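Local coordinates for protein beta-galactosidase (Bacillus circulans subsp. alkalophilus, PDB 3TTY) that hydrolyses beta-galactosides, releasing galactose, and binds that sugar at the mouth of a TIM-barrel domain, at residues 6-15 / 32-42; 305-313 / 322-331. One frame throughout, in Å; residues are numbered along the deposited sequence.

Both contacts belong to the same eight-stranded parallel barrel and are largely buried, their centres about 15 Å apart. Contact 1 (6-15 / 32-42) zips together two neighbouring strands, so backbone hydrogen bonds dominate, with a salt bridge at one end and an aromatic pair at the other. Contact 2 (305-313 / 322-331) joins the loop after strand 303-307 to the start of the helix that follows and the segment leading into it; side chains and waters do the bonding there, and less than half as much surface is covered. The two meet inside the barrel, where Thr41 OG1 lies 3.9 Å from Met306 SD. Asp14 of contact 1 approaches the bound galactose, whereas contact 2 supplies Glu307 and Gln313 to its pocket.

Contact 1: residues 6-15 / 32-42; sequences FPKIWYGGDY and FNLAGIDVATV
Strands 10-14 and 39-42 run parallel, their axes 12° apart, joined by backbone bonds from Val39 N to Tyr11 O, Gly13 N to Val39 O, Thr41 N to Gly13 O and Tyr15 N to Thr41 O. Tyr11 O also takes Asp38 N at 2.6 Å. Glycine suits position 12 because a side chain would collide with Val39 O, to which Gly12 CA gives a CH-O contact.

Asp38 bridges two groups: OD2 offers its syn lone pair to Lys8 NZ, a salt bridge of 2.5 Å, while OD1 accepts Tyr11 N at 3.0 Å. With CG between its own N and carbonyl carbon (chi1 50°), the carboxylate turns toward 6-15, reaching Lys8, Tyr11 N and the edge of the Phe6 ring, whose plane is nearly perpendicular to its own. Val39 CB meets the same edge, 3.8 Å from Phe6 CE2.

At the far end Phe32 points its edge at the face of Tyr15 in a T-shaped stack, centroids 5.0 Å apart; the Tyr15 hydroxyl bonds Asp28. One water joins Asp14 OD1 to Thr41 OG1. Together with helix 22-35, these strands form the first beta-alpha-beta unit of the TIM barrel.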
loop_
_atom_site.group_PDB
_atom_site.type_symbol
_atom_site.label_atom_id
_atom_site.label_comp_id
_atom_site.label_asym_id
_atom_site.label_seq_id
_atom_site.Cartn_x
_atom_site.Cartn_y
_atom_site.Cartn_z
ATOM N N PHE A 6 15.412 -35.545 -32.611
ATOM C CA PHE A 6 14.312 -34.604 -32.821
ATOM C C PHE A 6 14.948 -33.364 -33.423
ATOM O O PHE A 6 15.106 -32.357 -32.737
ATOM C CB PHE A 6 13.667 -34.305 -31.456
ATOM C CG PHE A 6 12.364 -33.543 -31.513
ATOM C CD1 PHE A 6 11.835 -33.090 -32.714
ATOM C CD2 PHE A 6 11.673 -33.269 -30.335
ATOM C CE1 PHE A 6 10.626 -32.383 -32.737
ATOM C CE2 PHE A 6 10.466 -32.560 -30.344
ATOM C CZ PHE A 6 9.943 -32.116 -31.541
ATOM N N PRO A 7 15.320 -33.443 -34.718
ATOM C CA PRO A 7 16.213 -32.488 -35.384
ATOM C C PRO A 7 15.514 -31.297 -36.035
ATOM O O PRO A 7 15.744 -31.002 -37.202
ATOM C CB PRO A 7 16.894 -33.351 -36.445
ATOM C CG PRO A 7 15.806 -34.320 -36.864
ATOM C CD PRO A 7 14.907 -34.524 -35.634
ATOM N N LYS A 8 14.678 -30.609 -35.272
ATOM C CA LYS A 8 14.067 -29.365 -35.721
ATOM C C LYS A 8 13.841 -28.474 -34.512
ATOM O O LYS A 8 14.154 -28.850 -33.387
ATOM C CB LYS A 8 12.734 -29.621 -36.465
ATOM C CG LYS A 8 11.730 -30.514 -35.713
ATOM C CD LYS A 8 10.444 -30.746 -36.507
ATOM C CE LYS A 8 9.652 -29.435 -36.732
ATOM N NZ LYS A 8 8.954 -28.956 -35.498
ATOM N N ILE A 9 13.305 -27.286 -34.748
ATOM C CA ILE A 9 12.842 -26.435 -33.664
ATOM C C ILE A 9 11.551 -27.045 -33.135
ATOM O O ILE A 9 10.523 -26.997 -33.804
ATOM C CB ILE A 9 12.600 -25.008 -34.168
ATOM C CG1 ILE A 9 13.930 -24.404 -34.640
ATOM C CG2 ILE A 9 11.965 -24.157 -33.078
ATOM C CD1 ILE A 9 13.795 -23.148 -35.434
ATOM N N TRP A 10 11.616 -27.654 -31.954
ATOM C CA TRP A 10 10.431 -28.277 -31.360
ATOM C C TRP A 10 9.244 -27.309 -31.305
ATOM O O TRP A 10 9.409 -26.102 -31.114
ATOM C CB TRP A 10 10.728 -28.794 -29.945
ATOM C CG TRP A 10 11.940 -29.680 -29.858
ATOM C CD1 TRP A 10 12.755 -30.062 -30.880
ATOM C CD2 TRP A 10 12.469 -30.285 -28.678
ATOM N NE1 TRP A 10 13.760 -30.866 -30.412
ATOM C CE2 TRP A 10 13.606 -31.022 -29.063
ATOM C CE3 TRP A 10 12.088 -30.280 -27.335
ATOM C CZ2 TRP A 10 14.368 -31.749 -28.151
ATOM C CZ3 TRP A 10 12.845 -30.997 -26.432
ATOM C CH2 TRP A 10 13.973 -31.725 -26.844
ATOM N N TYR A 11 8.043 -27.850 -31.454
ATOM C CA TYR A 11 6.845 -27.025 -31.459
ATOM C C TYR A 11 5.706 -27.727 -30.728
ATOM O O TYR A 11 5.272 -28.810 -31.129
ATOM C CB TYR A 11 6.443 -26.702 -32.898
ATOM C CG TYR A 11 5.461 -25.572 -33.002
ATOM C CD1 TYR A 11 5.755 -24.322 -32.463
ATOM C CD2 TYR A 11 4.239 -25.750 -33.644
ATOM C CE1 TYR A 11 4.859 -23.282 -32.558
ATOM C CE2 TYR A 11 3.337 -24.725 -33.745
ATOM C CZ TYR A 11 3.643 -23.488 -33.207
ATOM O OH TYR A 11 2.731 -22.460 -33.318
ATOM N N GLY A 12 5.219 -27.111 -29.657
ATOM C CA GLY A 12 4.242 -27.751 -28.789
ATOM C C GLY A 12 4.222 -27.053 -27.443
ATOM O O GLY A 12 4.327 -25.830 -27.388
ATOM N N GLY A 13 4.092 -27.813 -26.357
ATOM C CA GLY A 13 4.145 -27.215 -25.026
ATOM C C GLY A 13 3.386 -27.975 -23.958
ATOM O O GLY A 13 3.093 -29.166 -24.114
ATOM N N ASP A 14 3.074 -27.281 -22.867
ATOM C CA ASP A 14 2.355 -27.881 -21.750
ATOM C C ASP A 14 1.023 -28.456 -22.220
ATOM O O ASP A 14 0.254 -27.789 -22.910
ATOM C CB ASP A 14 2.139 -26.863 -20.629
ATOM C CG ASP A 14 3.343 -26.741 -19.684
ATOM O OD1 ASP A 14 4.493 -26.637 -20.165
ATOM O OD2 ASP A 14 3.136 -26.739 -18.444
ATOM N N TYR A 15 0.762 -29.701 -21.844
ATOM C CA TYR A 15 -0.431 -30.423 -22.275
ATOM C C TYR A 15 -0.915 -31.227 -21.081
ATOM O O TYR A 15 -0.125 -31.894 -20.425
ATOM C CB TYR A 15 -0.086 -31.335 -23.469
ATOM C CG TYR A 15 -1.214 -32.211 -24.006
ATOM C CD1 TYR A 15 -2.478 -31.680 -24.282
ATOM C CD2 TYR A 15 -1.001 -33.558 -24.273
ATOM C CE1 TYR A 15 -3.503 -32.478 -24.791
ATOM C CE2 TYR A 15 -2.027 -34.369 -24.778
ATOM C CZ TYR A 15 -3.270 -33.820 -25.039
ATOM O OH TYR A 15 -4.286 -34.616 -25.526
ATOM N N PHE A 32 -3.433 -31.053 -33.144
ATOM C CA PHE A 32 -1.972 -30.946 -33.032
ATOM C C PHE A 32 -1.330 -31.232 -34.394
ATOM O O PHE A 32 -0.371 -30.572 -34.787
ATOM C CB PHE A 32 -1.394 -31.878 -31.946
ATOM C CG PHE A 32 -1.806 -31.513 -30.523
ATOM C CD1 PHE A 32 -2.459 -30.321 -30.252
ATOM C CD2 PHE A 32 -1.538 -32.376 -29.465
ATOM C CE1 PHE A 32 -2.844 -29.993 -28.952
ATOM C CE2 PHE A 32 -1.917 -32.056 -28.164
ATOM C CZ PHE A 32 -2.568 -30.861 -27.906
ATOM N N ASN A 33 -1.862 -32.211 -35.119
ATOM C CA ASN A 33 -1.343 -32.504 -36.449
ATOM C C ASN A 33 -1.609 -31.369 -37.437
ATOM O O ASN A 33 -0.733 -31.005 -38.209
ATOM C CB ASN A 33 -1.879 -33.847 -36.966
ATOM C CG ASN A 33 -1.281 -35.040 -36.216
ATOM O OD1 ASN A 33 -0.064 -35.108 -35.995
ATOM N ND2 ASN A 33 -2.139 -35.977 -35.809
ATOM N N LEU A 34 -2.813 -30.800 -37.393
ATOM C CA LEU A 34 -3.128 -29.623 -38.193
ATOM C C LEU A 34 -2.157 -28.477 -37.938
ATOM O O LEU A 34 -1.789 -27.752 -38.860
ATOM C CB LEU A 34 -4.545 -29.137 -37.909
ATOM C CG LEU A 34 -5.677 -30.044 -38.383
ATOM C CD1 LEU A 34 -7.026 -29.372 -38.141
ATOM C CD2 LEU A 34 -5.495 -30.379 -39.857
ATOM N N ALA A 35 -1.754 -28.305 -36.681
ATOM C CA ALA A 35 -0.921 -27.161 -36.301
ATOM C C ALA A 35 0.584 -27.443 -36.370
ATOM O O ALA A 35 1.393 -26.544 -36.138
ATOM C CB ALA A 35 -1.310 -26.643 -34.918
ATOM N N GLY A 36 0.953 -28.682 -36.703
ATOM C CA GLY A 36 2.352 -29.067 -36.767
ATOM C C GLY A 36 3.015 -29.066 -35.396
ATOM O O GLY A 36 4.207 -28.780 -35.271
ATOM N N ILE A 37 2.231 -29.384 -34.368
ATOM C CA ILE A 37 2.734 -29.532 -33.005
ATOM C C ILE A 37 3.308 -30.929 -32.813
ATOM O O ILE A 37 2.610 -31.922 -33.024
ATOM C CB ILE A 37 1.621 -29.251 -31.974
ATOM C CG1 ILE A 37 1.474 -27.736 -31.793
ATOM C CG2 ILE A 37 1.916 -29.953 -30.632
ATOM C CD1 ILE A 37 0.141 -27.300 -31.227
ATOM N N ASP A 38 4.575 -31.007 -32.414
ATOM C CA ASP A 38 5.278 -32.283 -32.335
ATOM C C ASP A 38 5.958 -32.561 -30.979
ATOM O O ASP A 38 6.683 -33.557 -30.824
ATOM C CB ASP A 38 6.272 -32.437 -33.504
ATOM C CG ASP A 38 7.185 -31.223 -33.674
ATOM O OD1 ASP A 38 7.283 -30.395 -32.740
ATOM O OD2 ASP A 38 7.817 -31.102 -34.747
ATOM N N VAL A 39 5.727 -31.688 -30.001
ATOM C CA VAL A 39 6.217 -31.940 -28.647
ATOM C C VAL A 39 5.170 -31.624 -27.576
ATOM O O VAL A 39 4.462 -30.630 -27.653
ATOM C CB VAL A 39 7.540 -31.195 -28.365
ATOM C CG1 VAL A 39 7.329 -29.695 -28.339
ATOM C CG2 VAL A 39 8.157 -31.688 -27.067
ATOM N N ALA A 40 5.067 -32.494 -26.584
ATOM C CA ALA A 40 4.139 -32.291 -25.489
ATOM C C ALA A 40 4.908 -32.348 -24.177
ATOM O O ALA A 40 5.741 -33.240 -23.976
ATOM C CB ALA A 40 3.019 -33.356 -25.512
ATOM N N THR A 41 4.640 -31.384 -23.300
ATOM C CA THR A 41 5.223 -31.350 -21.964
ATOM C C THR A 41 4.137 -31.814 -21.009
ATOM O O THR A 41 3.201 -31.079 -20.718
ATOM C CB THR A 41 5.655 -29.914 -21.576
ATOM O OG1 THR A 41 6.657 -29.440 -22.487
ATOM C CG2 THR A 41 6.192 -29.863 -20.143
ATOM N N VAL A 42 4.248 -33.043 -20.526
ATOM C CA VAL A 42 3.148 -33.652 -19.789
ATOM C C VAL A 42 3.530 -33.970 -18.353
ATOM O O VAL A 42 4.713 -33.957 -17.996
ATOM C CB VAL A 42 2.682 -34.942 -20.473
ATOM C CG1 VAL A 42 2.369 -34.666 -21.944
ATOM C CG2 VAL A 42 3.761 -36.004 -20.345
HETATM O O HOH W 1 6.434 -27.860 -36.190
HETATM O O HOH W 2 6.285 -26.584 -22.376
#

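Contact 2: residues 305-313 / 322-331; sequences LMEQTPGVQ and KRPGVMRLWS. With GLA (alpha-D-galactopyranose), chain H.
Lys322 NZ gives a hydrogen bond to Thr309 O, 2.6 Å away and in the carbonyl plane. The second direct bond runs from Gln308 NE2 to Ser331 OG at 2.9 Å, close to the amide plane. Ser331 OG in turn donates to Met327 O, a bond that fixes the hydroxyl as an acceptor for the amide. Lysine suits position 322 because its fully extended chain carries the ammonium across to the loop. Within that loop, Thr309 OG1 accepts Gly311 N in an ST turn and donates to Val312 O, a double role that suits a threonine.

Water extends this network: one molecule accepts from Lys322 NZ and donates to Met327 O, and another accepts from both Thr309 N and Lys322 NZ. A methionine here removes the ammonium, which would probably leave Thr309 O without this donor and the two waters with one partner fewer.

Nonbonded packing is modest. The methylenes of Lys322 run along the loop, with CG 3.4 Å from Gly311 O, and Met327 CG lies 3.5 Å from Pro310 O.

Toward the sugar, Glu307 OE2 accepts from galactose O2 at 2.8 Å; Gln313 OE1 receives a weak bond from O6. Tyr277 bonds Glu307 OE1.

Strand 303-307, helix 326-336 and strand 339-344 form a beta-alpha-beta unit, whose loop after the first strand carries Glu307 and Gln313 into the pocket, as expected of a TIM-barrel glycosidase. Phe344 of strand 339-344 touches Gln308, Pro310 and Met327, and Leu379 of helix 371-386 packs on Met327 and Ser331.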
loop_
_atom_site.group_PDB
_atom_site.type_symbol
_atom_site.label_atom_id
_atom_site.label_comp_id
_atom_site.label_asym_id
_atom_site.label_seq_id
_atom_site.Cartn_x
_atom_site.Cartn_y
_atom_site.Cartn_z
ATOM N N LEU A 305 12.880 -22.451 -25.318
ATOM C CA LEU A 305 11.738 -21.643 -24.920
ATOM C C LEU A 305 10.760 -22.719 -24.476
ATOM O O LEU A 305 10.221 -23.466 -25.312
ATOM C CB LEU A 305 11.155 -20.884 -26.116
ATOM C CG LEU A 305 10.454 -19.522 -26.004
ATOM C CD1 LEU A 305 9.163 -19.471 -26.848
ATOM C CD2 LEU A 305 10.192 -19.095 -24.572
ATOM N N MET A 306 10.575 -22.848 -23.167
ATOM C CA MET A 306 9.684 -23.878 -22.645
ATOM C C MET A 306 8.253 -23.373 -22.695
ATOM O O MET A 306 7.335 -24.142 -22.958
ATOM C CB MET A 306 10.073 -24.270 -21.215
ATOM C CG MET A 306 9.232 -25.384 -20.599
ATOM S SD MET A 306 9.540 -27.008 -21.316
ATOM C CE MET A 306 11.261 -27.276 -20.864
ATOM N N GLU A 307 8.065 -22.080 -22.442
ATOM C CA GLU A 307 6.726 -21.497 -22.511
ATOM C C GLU A 307 6.665 -20.065 -23.030
ATOM O O GLU A 307 7.647 -19.313 -23.006
ATOM C CB GLU A 307 6.032 -21.505 -21.148
ATOM C CG GLU A 307 6.069 -22.793 -20.369
ATOM C CD GLU A 307 5.586 -22.554 -18.957
ATOM O OE1 GLU A 307 4.776 -21.623 -18.794
ATOM O OE2 GLU A 307 6.012 -23.270 -18.015
ATOM N N GLN A 308 5.461 -19.715 -23.458
ATOM C CA GLN A 308 5.038 -18.379 -23.838
ATOM C C GLN A 308 3.553 -18.615 -24.097
ATOM O O GLN A 308 3.145 -19.750 -24.360
ATOM C CB GLN A 308 5.731 -17.902 -25.126
ATOM C CG GLN A 308 5.382 -18.726 -26.372
ATOM C CD GLN A 308 6.025 -18.201 -27.661
ATOM O OE1 GLN A 308 6.647 -17.147 -27.681
ATOM N NE2 GLN A 308 5.866 -18.950 -28.737
ATOM N N THR A 309 2.723 -17.588 -24.016
ATOM C CA THR A 309 1.324 -17.819 -24.348
ATOM C C THR A 309 1.107 -17.707 -25.862
ATOM O O THR A 309 1.771 -16.909 -26.530
ATOM C CB THR A 309 0.380 -16.874 -23.592
ATOM O OG1 THR A 309 -0.941 -17.013 -24.119
ATOM C CG2 THR A 309 0.828 -15.436 -23.738
ATOM N N PRO A 310 0.211 -18.536 -26.418
ATOM C CA PRO A 310 -0.168 -18.338 -27.829
ATOM C C PRO A 310 -1.066 -17.108 -28.032
ATOM O O PRO A 310 -1.225 -16.653 -29.166
ATOM C CB PRO A 310 -0.912 -19.638 -28.193
ATOM C CG PRO A 310 -1.272 -20.272 -26.900
ATOM C CD PRO A 310 -0.258 -19.829 -25.881
ATOM N N GLY A 311 -1.639 -16.578 -26.951
ATOM C CA GLY A 311 -2.473 -15.387 -27.023
ATOM C C GLY A 311 -2.351 -14.486 -25.797
ATOM O O GLY A 311 -1.375 -13.743 -25.652
ATOM N N VAL A 312 -3.342 -14.549 -24.909
ATOM C CA VAL A 312 -3.323 -13.745 -23.684
ATOM C C VAL A 312 -2.699 -14.488 -22.496
ATOM O O VAL A 312 -2.520 -15.702 -22.532
ATOM C CB VAL A 312 -4.739 -13.294 -23.291
ATOM C CG1 VAL A 312 -5.347 -12.445 -24.404
ATOM C CG2 VAL A 312 -5.614 -14.495 -22.983
ATOM N N GLN A 313 -2.367 -13.745 -21.445
ATOM C CA GLN A 313 -1.924 -14.342 -20.195
ATOM C C GLN A 313 -2.781 -13.782 -19.063
ATOM O O GLN A 313 -2.880 -12.570 -18.882
ATOM C CB GLN A 313 -0.440 -14.060 -19.923
ATOM C CG GLN A 313 0.066 -14.675 -18.586
ATOM C CD GLN A 313 1.442 -14.148 -18.170
ATOM O OE1 GLN A 313 2.179 -14.806 -17.426
ATOM N NE2 GLN A 313 1.791 -12.964 -18.654
ATOM N N LYS A 322 -2.347 -10.680 -28.092
ATOM C CA LYS A 322 -1.251 -10.465 -29.033
ATOM C C LYS A 322 -1.887 -10.154 -30.380
ATOM O O LYS A 322 -2.654 -10.967 -30.896
ATOM C CB LYS A 322 -0.381 -11.730 -29.159
ATOM C CG LYS A 322 0.457 -12.047 -27.928
ATOM C CD LYS A 322 1.295 -13.332 -28.060
ATOM C CE LYS A 322 2.259 -13.484 -26.870
ATOM N NZ LYS A 322 3.131 -14.711 -26.886
ATOM N N ARG A 323 -1.584 -8.988 -30.949
ATOM C CA ARG A 323 -2.155 -8.615 -32.239
ATOM C C ARG A 323 -1.682 -9.587 -33.317
ATOM O O ARG A 323 -0.688 -10.294 -33.141
ATOM C CB ARG A 323 -1.774 -7.176 -32.649
ATOM C CG ARG A 323 -1.849 -6.103 -31.579
ATOM C CD ARG A 323 -3.242 -5.658 -31.183
ATOM N NE ARG A 323 -3.614 -6.259 -29.912
ATOM C CZ ARG A 323 -4.516 -5.774 -29.060
ATOM N NH1 ARG A 323 -5.161 -4.652 -29.321
ATOM N NH2 ARG A 323 -4.767 -6.425 -27.929
ATOM N N PRO A 324 -2.396 -9.624 -34.452
ATOM C CA PRO A 324 -2.059 -10.537 -35.547
ATOM C C PRO A 324 -0.569 -10.533 -35.884
ATOM O O PRO A 324 -0.006 -9.467 -36.099
ATOM C CB PRO A 324 -2.869 -9.972 -36.722
ATOM C CG PRO A 324 -4.065 -9.378 -36.078
ATOM C CD PRO A 324 -3.606 -8.834 -34.745
ATOM N N GLY A 325 0.044 -11.714 -35.936
ATOM C CA GLY A 325 1.446 -11.839 -36.282
ATOM C C GLY A 325 2.407 -11.660 -35.107
ATOM O O GLY A 325 3.589 -11.994 -35.210
ATOM N N VAL A 326 1.911 -11.141 -33.985
ATOM C CA VAL A 326 2.799 -10.837 -32.870
ATOM C C VAL A 326 3.294 -12.105 -32.189
ATOM O O VAL A 326 4.459 -12.196 -31.819
ATOM C CB VAL A 326 2.170 -9.852 -31.871
ATOM C CG1 VAL A 326 2.974 -9.796 -30.577
ATOM C CG2 VAL A 326 2.089 -8.473 -32.502
ATOM N N MET A 327 2.415 -13.085 -32.048
ATOM C CA MET A 327 2.815 -14.371 -31.491
ATOM C C MET A 327 3.991 -14.932 -32.290
ATOM O O MET A 327 4.964 -15.446 -31.723
ATOM C CB MET A 327 1.625 -15.343 -31.482
ATOM C CG MET A 327 1.881 -16.694 -30.808
ATOM S SD MET A 327 2.899 -17.816 -31.796
ATOM C CE MET A 327 1.833 -18.024 -33.226
ATOM N N ARG A 328 3.912 -14.800 -33.611
ATOM C CA ARG A 328 4.977 -15.268 -34.503
ATOM C C ARG A 328 6.257 -14.435 -34.352
ATOM O O ARG A 328 7.355 -14.981 -34.271
ATOM C CB ARG A 328 4.493 -15.233 -35.948
ATOM C CG ARG A 328 5.501 -15.681 -36.981
ATOM C CD ARG A 328 4.782 -15.759 -38.313
ATOM N NE ARG A 328 5.647 -16.096 -39.436
ATOM C CZ ARG A 328 6.289 -15.195 -40.174
ATOM N NH1 ARG A 328 6.182 -13.905 -39.891
ATOM N NH2 ARG A 328 7.046 -15.584 -41.191
ATOM N N LEU A 329 6.097 -13.113 -34.325
ATOM C CA LEU A 329 7.202 -12.180 -34.095
ATOM C C LEU A 329 8.017 -12.580 -32.866
ATOM O O LEU A 329 9.229 -12.756 -32.938
ATOM C CB LEU A 329 6.656 -10.770 -33.871
ATOM C CG LEU A 329 7.344 -9.545 -34.476
ATOM C CD1 LEU A 329 7.083 -8.333 -33.599
ATOM C CD2 LEU A 329 8.836 -9.734 -34.692
ATOM N N TRP A 330 7.322 -12.728 -31.741
ATOM C CA TRP A 330 7.955 -13.006 -30.451
ATOM C C TRP A 330 8.535 -14.415 -30.327
ATOM O O TRP A 330 9.424 -14.648 -29.502
ATOM C CB TRP A 330 6.975 -12.722 -29.304
ATOM C CG TRP A 330 6.645 -11.274 -29.158
ATOM C CD1 TRP A 330 7.086 -10.260 -29.948
ATOM C CD2 TRP A 330 5.807 -10.675 -28.160
ATOM N NE1 TRP A 330 6.586 -9.062 -29.504
ATOM C CE2 TRP A 330 5.795 -9.285 -28.408
ATOM C CE3 TRP A 330 5.064 -11.178 -27.082
ATOM C CZ2 TRP A 330 5.070 -8.389 -27.624
ATOM C CZ3 TRP A 330 4.338 -10.284 -26.297
ATOM C CH2 TRP A 330 4.349 -8.903 -26.573
ATOM N N SER A 331 8.027 -15.348 -31.131
ATOM C CA SER A 331 8.611 -16.694 -31.218
ATOM C C SER A 331 9.952 -16.658 -31.944
ATOM O O SER A 331 10.927 -17.231 -31.469
ATOM C CB SER A 331 7.674 -17.681 -31.940
ATOM O OG SER A 331 6.415 -17.781 -31.300
HETATM C C1 GLA H . 4.438 -20.170 -15.721
HETATM C C2 GLA H . 4.161 -21.640 -15.319
HETATM C C3 GLA H . 3.035 -22.287 -16.145
HETATM C C4 GLA H . 1.857 -21.325 -16.155
HETATM C C5 GLA H . 2.321 -19.953 -16.655
HETATM C C6 GLA H . 1.102 -19.026 -16.730
HETATM O O1 GLA H . 5.070 -19.984 -17.000
HETATM O O2 GLA H . 5.339 -22.418 -15.457
HETATM O O3 GLA H . 2.601 -23.534 -15.575
HETATM O O4 GLA H . 1.417 -21.214 -14.808
HETATM O O5 GLA H . 3.245 -19.398 -15.713
HETATM O O6 GLA H . 1.402 -17.883 -17.542
HETATM O O HOH W 3 8.923 -16.003 -27.047
HETATM O O HOH W 4 4.899 -15.487 -28.973
HETATM O O HOH W 5 4.064 -15.142 -23.908
#